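Local structure of putative hemin storage protein (Bordetella bronchiseptica, 6AU1) at residues 112-117 and 166-171; 231-236 and 254-259; 316-321 and 350-355. The protein cleaves deacetylated poly-beta-1,6-N-acetylglucosamine, a biofilm polysaccharide, through the glycoside hydrolase domain that makes up this chain. All coordinates share one frame; numbering follows the deposited sequence.

The three contacts occupy different places in one TIM-barrel-like domain. Interaction 2 lies deepest, about 10 Å from the centre of the chain, and joins a barrel strand to a helix outside it through a phenylalanine, an arginine and a leucine. Interaction 1, centred about 21 Å out, ties together two long loops that follow neighbouring strands; lacking regular structure, it relies on hydrogen bonds from hydroxyls and backbone, and on a salt bridge. Interaction 3 joins two outer helices on the other side of the chain's centre, with sulfur and methyl groups on the inside and an ion pair at the exposed margin. Centres of interactions 1 and 3 lie about 40 Å apart.

Interaction 1 of 3, residues 112-117 and 166-171; sequences VQSTTR and DDTEDS
The hydroxyl of S114 is held by three bonds: OG donates to T168 OG1 at 2.6 Å, and accepts from the backbone N of T116 and of R117, the latter 3.1 Å from S114 OG. The two N-H bonds make an ST turn and an ST motif within one segment; the bond to T168 crosses to the other. T168 OG1 in turn donates to D166 OD1, which also takes the N-H of T168 in an Asx turn. With OG1 set between its backbone N and carbonyl carbon (chi1 69°), T168 can meet both S114 and D166. A short side chain that both gives and accepts suits each place. Backbone bonds flank this hydroxyl chain: T115 N lies 3.0 Å from T168 O, and S171 N lies 2.8 Å from Q113 O. D170, which follows a cis peptide bond, receives Q113 N almost straight on OD1 (3.1 Å, 173°), from above the carboxylate plane, while its OD2 is held by S131.

The bend at chi3 carries R117 NH1 back over its own segment, where it bonds V112 O and meets E169 OE1 at 2.9 Å; guanidinium and carboxylate stand nearly perpendicular, 83° apart. R129 forms a second salt bridge to that oxygen. A water links R117 NE, D166 OD2 and E169 OE1, and V112 lays CG1 against E169 CD. The two segments belong to loops after the adjacent parallel strands 89-94 and 156-159, the long beta-alpha loops with which TIM-barrel hydrolases build the C-terminal side of the barrel.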
loop_
_atom_site.group_PDB
_atom_site.type_symbol
_atom_site.label_atom_id
_atom_site.label_comp_id
_atom_site.label_asym_id
_atom_site.label_seq_id
_atom_site.Cartn_x
_atom_site.Cartn_y
_atom_site.Cartn_z
ATOM N N VAL A 112 -17.615 -4.079 0.176
ATOM C CA VAL A 112 -17.349 -5.505 0.392
ATOM C C VAL A 112 -18.207 -6.037 1.530
ATOM O O VAL A 112 -18.245 -5.455 2.623
ATOM C CB VAL A 112 -15.858 -5.748 0.712
ATOM C CG1 VAL A 112 -15.613 -7.195 1.202
ATOM C CG2 VAL A 112 -14.990 -5.398 -0.508
ATOM N N GLN A 113 -18.911 -7.134 1.268
ATOM C CA GLN A 113 -19.756 -7.739 2.284
ATOM C C GLN A 113 -19.107 -9.021 2.780
ATOM O O GLN A 113 -18.293 -9.623 2.075
ATOM C CB GLN A 113 -21.156 -8.018 1.731
ATOM C CG GLN A 113 -21.914 -6.751 1.314
ATOM C CD GLN A 113 -23.300 -7.066 0.771
ATOM O OE1 GLN A 113 -23.887 -8.101 1.094
ATOM N NE2 GLN A 113 -23.823 -6.184 -0.068
ATOM N N SER A 114 -19.445 -9.399 4.011
ATOM C CA SER A 114 -18.952 -10.625 4.637
ATOM C C SER A 114 -20.130 -11.500 5.053
ATOM O O SER A 114 -21.167 -10.993 5.465
ATOM C CB SER A 114 -18.090 -10.298 5.859
ATOM O OG SER A 114 -17.923 -11.434 6.700
ATOM N N THR A 115 -19.974 -12.818 4.978
ATOM C CA THR A 115 -21.051 -13.705 5.412
ATOM C C THR A 115 -21.254 -13.707 6.928
ATOM O O THR A 115 -22.304 -14.141 7.425
ATOM C CB THR A 115 -20.790 -15.163 4.969
ATOM O OG1 THR A 115 -19.550 -15.608 5.520
ATOM C CG2 THR A 115 -20.721 -15.262 3.452
ATOM N N THR A 116 -20.251 -13.249 7.670
ATOM C CA THR A 116 -20.277 -13.382 9.127
ATOM C C THR A 116 -20.164 -12.060 9.888
ATOM O O THR A 116 -20.647 -11.950 11.020
ATOM C CB THR A 116 -19.145 -14.303 9.614
ATOM O OG1 THR A 116 -17.885 -13.746 9.219
ATOM C CG2 THR A 116 -19.299 -15.705 9.027
ATOM N N ARG A 117 -19.531 -11.067 9.273
ATOM C CA ARG A 117 -19.291 -9.786 9.946
ATOM C C ARG A 117 -20.604 -9.042 10.223
ATOM O O ARG A 117 -21.552 -9.116 9.442
ATOM C CB ARG A 117 -18.322 -8.933 9.107
ATOM C CG ARG A 117 -18.066 -7.528 9.619
ATOM C CD ARG A 117 -16.764 -6.956 9.038
ATOM N NE ARG A 117 -16.632 -7.196 7.599
ATOM C CZ ARG A 117 -17.119 -6.394 6.653
ATOM N NH1 ARG A 117 -16.951 -6.696 5.371
ATOM N NH2 ARG A 117 -17.780 -5.291 6.989
ATOM N N ASP A 166 -11.042 -11.328 3.163
ATOM C CA ASP A 166 -10.849 -12.531 3.971
ATOM C C ASP A 166 -11.697 -13.687 3.439
ATOM O O ASP A 166 -12.272 -13.582 2.361
ATOM C CB ASP A 166 -11.109 -12.263 5.461
ATOM C CG ASP A 166 -12.564 -11.950 5.788
ATOM O OD1 ASP A 166 -13.481 -12.438 5.107
ATOM O OD2 ASP A 166 -12.785 -11.222 6.778
ATOM N N ASP A 167 -11.740 -14.796 4.175
ATOM C CA ASP A 167 -12.350 -16.008 3.632
ATOM C C ASP A 167 -13.871 -16.031 3.836
ATOM O O ASP A 167 -14.508 -17.057 3.617
ATOM C CB ASP A 167 -11.692 -17.258 4.239
ATOM C CG ASP A 167 -11.693 -17.258 5.759
ATOM O OD1 ASP A 167 -12.141 -16.268 6.373
ATOM O OD2 ASP A 167 -11.217 -18.259 6.340
ATOM N N THR A 168 -14.441 -14.889 4.222
ATOM C CA THR A 168 -15.899 -14.716 4.282
ATOM C C THR A 168 -16.372 -13.638 3.306
ATOM O O THR A 168 -17.556 -13.267 3.295
ATOM C CB THR A 168 -16.378 -14.330 5.708
ATOM O OG1 THR A 168 -15.924 -13.004 6.023
ATOM C CG2 THR A 168 -15.845 -15.320 6.737
ATOM N N GLU A 169 -15.435 -13.131 2.498
ATOM C CA GLU A 169 -15.674 -12.000 1.600
ATOM C C GLU A 169 -15.252 -12.353 0.175
ATOM O O GLU A 169 -14.481 -13.290 -0.009
ATOM C CB GLU A 169 -14.869 -10.778 2.069
ATOM C CG GLU A 169 -15.233 -10.271 3.459
ATOM C CD GLU A 169 -14.230 -9.246 3.981
ATOM O OE1 GLU A 169 -14.632 -8.395 4.803
ATOM O OE2 GLU A 169 -13.051 -9.284 3.568
ATOM N N ASP A 170 -15.715 -11.639 -0.849
ATOM C CA ASP A 170 -16.793 -10.657 -0.847
ATOM C C ASP A 170 -18.109 -11.428 -1.037
ATOM O O ASP A 170 -18.222 -12.224 -1.967
ATOM C CB ASP A 170 -16.523 -9.656 -1.987
ATOM C CG ASP A 170 -17.517 -8.524 -2.053
ATOM O OD1 ASP A 170 -18.591 -8.592 -1.425
ATOM O OD2 ASP A 170 -17.198 -7.553 -2.768
ATOM N N SER A 171 -19.082 -11.216 -0.149
ATOM C CA SER A 171 -20.344 -11.967 -0.192
ATOM C C SER A 171 -21.494 -11.195 -0.849
ATOM O O SER A 171 -22.648 -11.645 -0.850
ATOM C CB SER A 171 -20.753 -12.386 1.226
ATOM O OG SER A 171 -20.996 -11.242 2.033
HETATM O O HOH W 1 -23.640 -10.702 2.404
HETATM O O HOH W 2 -14.875 -9.742 7.717
#

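Interaction 2 of 3, residues 231-236 and 254-259; sequences VARNLY and PEFLKS. With EDO (1,2-ethanediol), chain G.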
loop_
_atom_site.group_PDB
_atom_site.type_symbol
_atom_site.label_atom_id
_atom_site.label_comp_id
_atom_site.label_asym_id
_atom_site.label_seq_id
_atom_site.Cartn_x
_atom_site.Cartn_y
_atom_site.Cartn_z
ATOM N N VAL A 231 4.797 0.031 -11.093
ATOM C CA VAL A 231 3.833 -0.234 -10.025
ATOM C C VAL A 231 4.382 -1.129 -8.918
ATOM O O VAL A 231 5.123 -2.087 -9.162
ATOM C CB VAL A 231 2.515 -0.873 -10.572
ATOM C CG1 VAL A 231 1.801 0.107 -11.515
ATOM C CG2 VAL A 231 2.784 -2.216 -11.263
ATOM N N ALA A 232 4.009 -0.792 -7.688
ATOM C CA ALA A 232 4.311 -1.611 -6.521
ATOM C C ALA A 232 3.023 -1.852 -5.757
ATOM O O ALA A 232 2.058 -1.094 -5.913
ATOM C CB ALA A 232 5.346 -0.929 -5.626
ATOM N N ARG A 233 2.991 -2.896 -4.943
ATOM C CA ARG A 233 1.830 -3.108 -4.074
ATOM C C ARG A 233 2.291 -3.582 -2.702
ATOM O O ARG A 233 3.212 -4.387 -2.605
ATOM C CB ARG A 233 0.858 -4.116 -4.699
ATOM C CG ARG A 233 -0.413 -4.370 -3.835
ATOM C CD ARG A 233 -1.487 -5.132 -4.616
ATOM N NE ARG A 233 -2.523 -5.660 -3.724
ATOM C CZ ARG A 233 -3.360 -6.639 -4.056
ATOM N NH1 ARG A 233 -3.312 -7.178 -5.276
ATOM N NH2 ARG A 233 -4.233 -7.093 -3.159
ATOM N N ASN A 234 1.662 -3.067 -1.646
ATOM C CA ASN A 234 1.928 -3.543 -0.289
ATOM C C ASN A 234 1.460 -4.978 -0.092
ATOM O O ASN A 234 0.320 -5.329 -0.438
ATOM C CB ASN A 234 1.228 -2.668 0.762
ATOM C CG ASN A 234 1.896 -1.328 0.965
ATOM O OD1 ASN A 234 1.221 -0.310 1.009
ATOM N ND2 ASN A 234 3.219 -1.325 1.138
ATOM N N LEU A 235 2.336 -5.787 0.492
ATOM C CA LEU A 235 2.044 -7.186 0.799
ATOM C C LEU A 235 2.259 -7.416 2.289
ATOM O O LEU A 235 3.304 -7.043 2.839
ATOM C CB LEU A 235 2.958 -8.115 -0.020
ATOM C CG LEU A 235 2.915 -9.618 0.277
ATOM C CD1 LEU A 235 1.516 -10.191 0.018
ATOM C CD2 LEU A 235 3.950 -10.332 -0.573
ATOM N N TYR A 236 1.270 -8.020 2.935
ATOM C CA TYR A 236 1.401 -8.404 4.339
ATOM C C TYR A 236 2.364 -9.583 4.514
ATOM O O TYR A 236 2.501 -10.419 3.626
ATOM C CB TYR A 236 0.037 -8.771 4.910
ATOM C CG TYR A 236 -0.798 -7.586 5.328
ATOM C CD1 TYR A 236 -0.591 -6.971 6.561
ATOM C CD2 TYR A 236 -1.796 -7.082 4.501
ATOM C CE1 TYR A 236 -1.356 -5.882 6.957
ATOM C CE2 TYR A 236 -2.572 -5.993 4.894
ATOM C CZ TYR A 236 -2.342 -5.402 6.117
ATOM O OH TYR A 236 -3.105 -4.324 6.515
ATOM N N PRO A 254 3.884 -15.202 -4.683
ATOM C CA PRO A 254 4.171 -15.585 -6.076
ATOM C C PRO A 254 3.374 -14.794 -7.111
ATOM O O PRO A 254 3.929 -14.400 -8.144
ATOM C CB PRO A 254 3.764 -17.064 -6.127
ATOM C CG PRO A 254 3.841 -17.529 -4.739
ATOM C CD PRO A 254 3.497 -16.374 -3.870
ATOM N N GLU A 255 2.090 -14.580 -6.840
ATOM C CA GLU A 255 1.232 -13.867 -7.776
ATOM C C GLU A 255 1.618 -12.388 -7.847
ATOM O O GLU A 255 1.561 -11.786 -8.918
ATOM C CB GLU A 255 -0.239 -14.011 -7.384
ATOM C CG GLU A 255 -0.767 -15.443 -7.499
ATOM C CD GLU A 255 -0.704 -15.973 -8.921
ATOM O OE1 GLU A 255 -1.002 -15.203 -9.858
ATOM O OE2 GLU A 255 -0.351 -17.157 -9.104
ATOM N N PHE A 256 2.004 -11.810 -6.714
ATOM C CA PHE A 256 2.445 -10.411 -6.700
ATOM C C PHE A 256 3.719 -10.265 -7.510
ATOM O O PHE A 256 3.874 -9.308 -8.282
ATOM C CB PHE A 256 2.694 -9.899 -5.274
ATOM C CG PHE A 256 1.460 -9.370 -4.569
ATOM C CD1 PHE A 256 0.207 -9.922 -4.794
ATOM C CD2 PHE A 256 1.573 -8.325 -3.664
ATOM C CE1 PHE A 256 -0.923 -9.423 -4.125
ATOM C CE2 PHE A 256 0.446 -7.820 -3.002
ATOM C CZ PHE A 256 -0.795 -8.389 -3.226
ATOM N N LEU A 257 4.637 -11.212 -7.338
ATOM C CA LEU A 257 5.920 -11.132 -8.033
ATOM C C LEU A 257 5.732 -11.203 -9.541
ATOM O O LEU A 257 6.533 -10.645 -10.297
ATOM C CB LEU A 257 6.864 -12.252 -7.572
ATOM C CG LEU A 257 7.504 -12.085 -6.190
ATOM C CD1 LEU A 257 8.173 -13.385 -5.739
ATOM C CD2 LEU A 257 8.501 -10.924 -6.183
ATOM N N LYS A 258 4.677 -11.891 -9.974
ATOM C CA LYS A 258 4.406 -12.048 -11.394
ATOM C C LYS A 258 3.803 -10.793 -12.015
ATOM O O LYS A 258 3.898 -10.593 -13.229
ATOM C CB LYS A 258 3.468 -13.240 -11.628
ATOM C CG LYS A 258 4.149 -14.594 -11.529
ATOM C CD LYS A 258 3.135 -15.724 -11.416
ATOM C CE LYS A 258 2.101 -15.675 -12.530
ATOM N NZ LYS A 258 1.126 -16.800 -12.415
ATOM N N SER A 259 3.199 -9.949 -11.188
ATOM C CA SER A 259 2.360 -8.870 -11.708
ATOM C C SER A 259 2.835 -7.451 -11.409
ATOM O O SER A 259 2.495 -6.521 -12.141
ATOM C CB SER A 259 0.941 -9.032 -11.171
ATOM O OG SER A 259 0.463 -10.349 -11.397
HETATM C C1 EDO G . -5.515 -1.899 6.365
HETATM O O1 EDO G . -5.402 -1.100 5.172
HETATM C C2 EDO G . -6.190 -3.228 6.038
HETATM O O2 EDO G . -5.306 -4.038 5.254
#
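Strand 231-235 and helix 254-259 run almost antiparallel, their directions 166° apart and their axes 9.4 Å from each other at closest approach. F256 bridges that gap, its ring reaching from the helix to the strand between the side chains of R233 and L235. With CG opposite its backbone N (chi1 -179°) and the chain extended as far as NE, the arginine runs out alongside the ring, and F256 CZ sits over the centre of the guanidinium face, 3.2 Å from R233 CZ. The two planes are inclined by 39°, so the flat groups do not lie parallel. R233 NH2 donates to A163 O and NH1 to Y260 OH. These bonds fix the rotation of a buried charged group, and an arginine suits the place because it can offer carbon and a flat face to F256 while its N-H groups bond to other residues.

Such a pairing belongs to a beta-alpha-beta crossover of the TIM barrel: strand 230-235 leads through two short helices and then this one to its parallel neighbour 262-266, and the helix packs outside the sheet. L235 turns CG away from its own backbone N and sets CD1 over one face of F256, a CH-pi contact 4.3 Å from the ring centroid. N234 O lies at the ring's edge, in its plane, 3.6 Å from F256 CE2. Y260 and F256 also meet edge-to-face, and V263 of strand 262-266 touches the ring.

N234 points away from the helix, and its ND2 makes weak bonds to E300 and to A264 O. Past it, the hydroxyl of Y236 donates to O2 of a 1,2-ethanediol molecule at 2.6 Å; that molecule, probably from the crystallisation liquor, also hydrogen-bonds D161.

Interaction 3 of 3, residues 316-321 and 350-355; sequences ILRRQM and RDVMSL
R318 turns CG opposite its backbone N (chi1 -170°) and stays extended as far as NE, while D351 tucks its carboxylate between its own N and carbonyl carbon (chi1 56°); together these torsions bring the carboxylate to the edge of the guanidinium, between the two helices. The salt bridge is uneven. R318 NH2 meets D351 OD2 at 2.9 Å on the syn side, in the guanidinium plane but 33° out of the carboxylate plane, whereas the second bond, from R318 NE to D351 OD1, is weak at 3.3 Å. V352 places CG1 over one face of the guanidinium, toward its rim.

Beneath the ion pair the contact is apolar. M321 extends straight to set SD 3.6 Å from V352 CG2 and its methyl CE 3.7 Å from M353 SD, while M353 folds at chi2 and chi3 to turn that sulfur toward M321. Helix 346-353 is kinked at 351-352.

Helix 314-326 rests on strand 297-305 through M321 and L301, helix 346-353 rests on strand 8-12 through M353 and V10, and the hydroxyl of Y332, on the intervening strand 332-335, hydrogen-bonds V352 O.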
loop_
_atom_site.group_PDB
_atom_site.type_symbol
_atom_site.label_atom_id
_atom_site.label_comp_id
_atom_site.label_asym_id
_atom_site.label_seq_id
_atom_site.Cartn_x
_atom_site.Cartn_y
_atom_site.Cartn_z
ATOM N N ILE A 316 18.001 0.679 15.897
ATOM C CA ILE A 316 17.283 -0.574 15.692
ATOM C C ILE A 316 16.914 -0.735 14.214
ATOM O O ILE A 316 17.028 -1.825 13.637
ATOM C CB ILE A 316 16.014 -0.647 16.571
ATOM C CG1 ILE A 316 16.405 -0.813 18.042
ATOM C CG2 ILE A 316 15.114 -1.795 16.128
ATOM C CD1 ILE A 316 15.237 -0.671 19.014
ATOM N N LEU A 317 16.490 0.363 13.604
ATOM C CA LEU A 317 16.150 0.381 12.187
ATOM C C LEU A 317 17.377 0.077 11.326
ATOM O O LEU A 317 17.310 -0.714 10.376
ATOM C CB LEU A 317 15.558 1.740 11.819
ATOM C CG LEU A 317 15.065 1.938 10.386
ATOM C CD1 LEU A 317 13.983 0.932 10.067
ATOM C CD2 LEU A 317 14.544 3.372 10.210
ATOM N N ARG A 318 18.498 0.702 11.662
ATOM C CA ARG A 318 19.727 0.465 10.915
ATOM C C ARG A 318 20.167 -0.990 11.051
ATOM O O ARG A 318 20.644 -1.592 10.078
ATOM C CB ARG A 318 20.845 1.401 11.379
ATOM C CG ARG A 318 22.090 1.367 10.482
ATOM C CD ARG A 318 23.129 2.371 10.953
ATOM N NE ARG A 318 24.310 2.415 10.082
ATOM C CZ ARG A 318 25.289 1.515 10.105
ATOM N NH1 ARG A 318 25.232 0.492 10.949
ATOM N NH2 ARG A 318 26.324 1.631 9.282
ATOM N N ARG A 319 20.022 -1.559 12.246
ATOM C CA ARG A 319 20.428 -2.953 12.443
ATOM C C ARG A 319 19.591 -3.875 11.564
ATOM O O ARG A 319 20.099 -4.884 11.063
ATOM C CB ARG A 319 20.297 -3.383 13.904
ATOM C CG ARG A 319 21.392 -2.882 14.828
ATOM C CD ARG A 319 21.158 -3.399 16.240
ATOM N NE ARG A 319 21.860 -2.608 17.247
ATOM C CZ ARG A 319 21.431 -2.442 18.495
ATOM N NH1 ARG A 319 20.293 -3.003 18.890
ATOM N NH2 ARG A 319 22.133 -1.706 19.346
ATOM N N GLN A 320 18.315 -3.532 11.376
ATOM C CA GLN A 320 17.465 -4.329 10.494
ATOM C C GLN A 320 17.958 -4.223 9.050
ATOM O O GLN A 320 18.020 -5.224 8.328
ATOM C CB GLN A 320 15.993 -3.903 10.596
ATOM C CG GLN A 320 15.357 -4.312 11.909
ATOM C CD GLN A 320 13.884 -3.960 11.964
ATOM O OE1 GLN A 320 13.448 -2.988 11.347
ATOM N NE2 GLN A 320 13.112 -4.757 12.688
ATOM N N MET A 321 18.345 -3.019 8.639
ATOM C CA MET A 321 18.864 -2.834 7.288
ATOM C C MET A 321 20.179 -3.586 7.091
ATOM O O MET A 321 20.377 -4.215 6.053
ATOM C CB MET A 321 19.037 -1.348 6.978
ATOM C CG MET A 321 17.697 -0.619 6.864
ATOM S SD MET A 321 17.926 1.146 6.654
ATOM C CE MET A 321 16.214 1.683 6.588
ATOM N N ARG A 350 22.066 7.467 6.582
ATOM C CA ARG A 350 22.560 7.842 5.262
ATOM C C ARG A 350 23.355 6.726 4.587
ATOM O O ARG A 350 23.126 6.423 3.412
ATOM C CB ARG A 350 23.419 9.107 5.352
ATOM C CG ARG A 350 23.722 9.733 4.004
ATOM C CD ARG A 350 24.506 11.031 4.147
ATOM N NE ARG A 350 23.871 11.957 5.082
ATOM C CZ ARG A 350 24.402 12.329 6.244
ATOM N NH1 ARG A 350 23.751 13.178 7.032
ATOM N NH2 ARG A 350 25.586 11.860 6.620
ATOM N N ASP A 351 24.269 6.089 5.318
ATOM C CA ASP A 351 25.167 5.149 4.659
ATOM C C ASP A 351 24.443 3.888 4.184
ATOM O O ASP A 351 24.844 3.297 3.181
ATOM C CB ASP A 351 26.370 4.780 5.555
ATOM C CG ASP A 351 25.975 4.224 6.919
ATOM O OD1 ASP A 351 24.775 4.016 7.197
ATOM O OD2 ASP A 351 26.908 3.985 7.726
ATOM N N VAL A 352 23.382 3.480 4.872
ATOM C CA VAL A 352 22.667 2.285 4.430
ATOM C C VAL A 352 21.493 2.600 3.493
ATOM O O VAL A 352 20.972 1.705 2.834
ATOM C CB VAL A 352 22.147 1.447 5.619
ATOM C CG1 VAL A 352 23.303 0.713 6.286
ATOM C CG2 VAL A 352 21.382 2.312 6.615
ATOM N N MET A 353 21.086 3.863 3.412
ATOM C CA MET A 353 19.990 4.204 2.514
ATOM C C MET A 353 20.541 4.717 1.193
ATOM O O MET A 353 19.797 4.887 0.229
ATOM C CB MET A 353 19.043 5.222 3.155
ATOM C CG MET A 353 18.076 4.619 4.170
ATOM S SD MET A 353 16.860 3.496 3.427
ATOM C CE MET A 353 15.886 4.647 2.444
ATOM N N SER A 354 21.854 4.935 1.154
ATOM C CA SER A 354 22.547 5.355 -0.063
ATOM C C SER A 354 22.443 4.306 -1.165
ATOM O O SER A 354 22.495 3.100 -0.898
ATOM C CB SER A 354 24.021 5.649 0.235
ATOM O OG SER A 354 24.758 5.853 -0.961
ATOM N N LEU A 355 22.299 4.770 -2.404
ATOM C CA LEU A 355 22.154 3.873 -3.551
ATOM C C LEU A 355 23.493 3.289 -4.003
ATOM O O LEU A 355 23.554 2.542 -4.982
ATOM C CB LEU A 355 21.479 4.605 -4.717
ATOM C CG LEU A 355 20.001 4.961 -4.509
ATOM C CD1 LEU A 355 19.454 5.766 -5.686
ATOM C CD2 LEU A 355 19.177 3.703 -4.283
#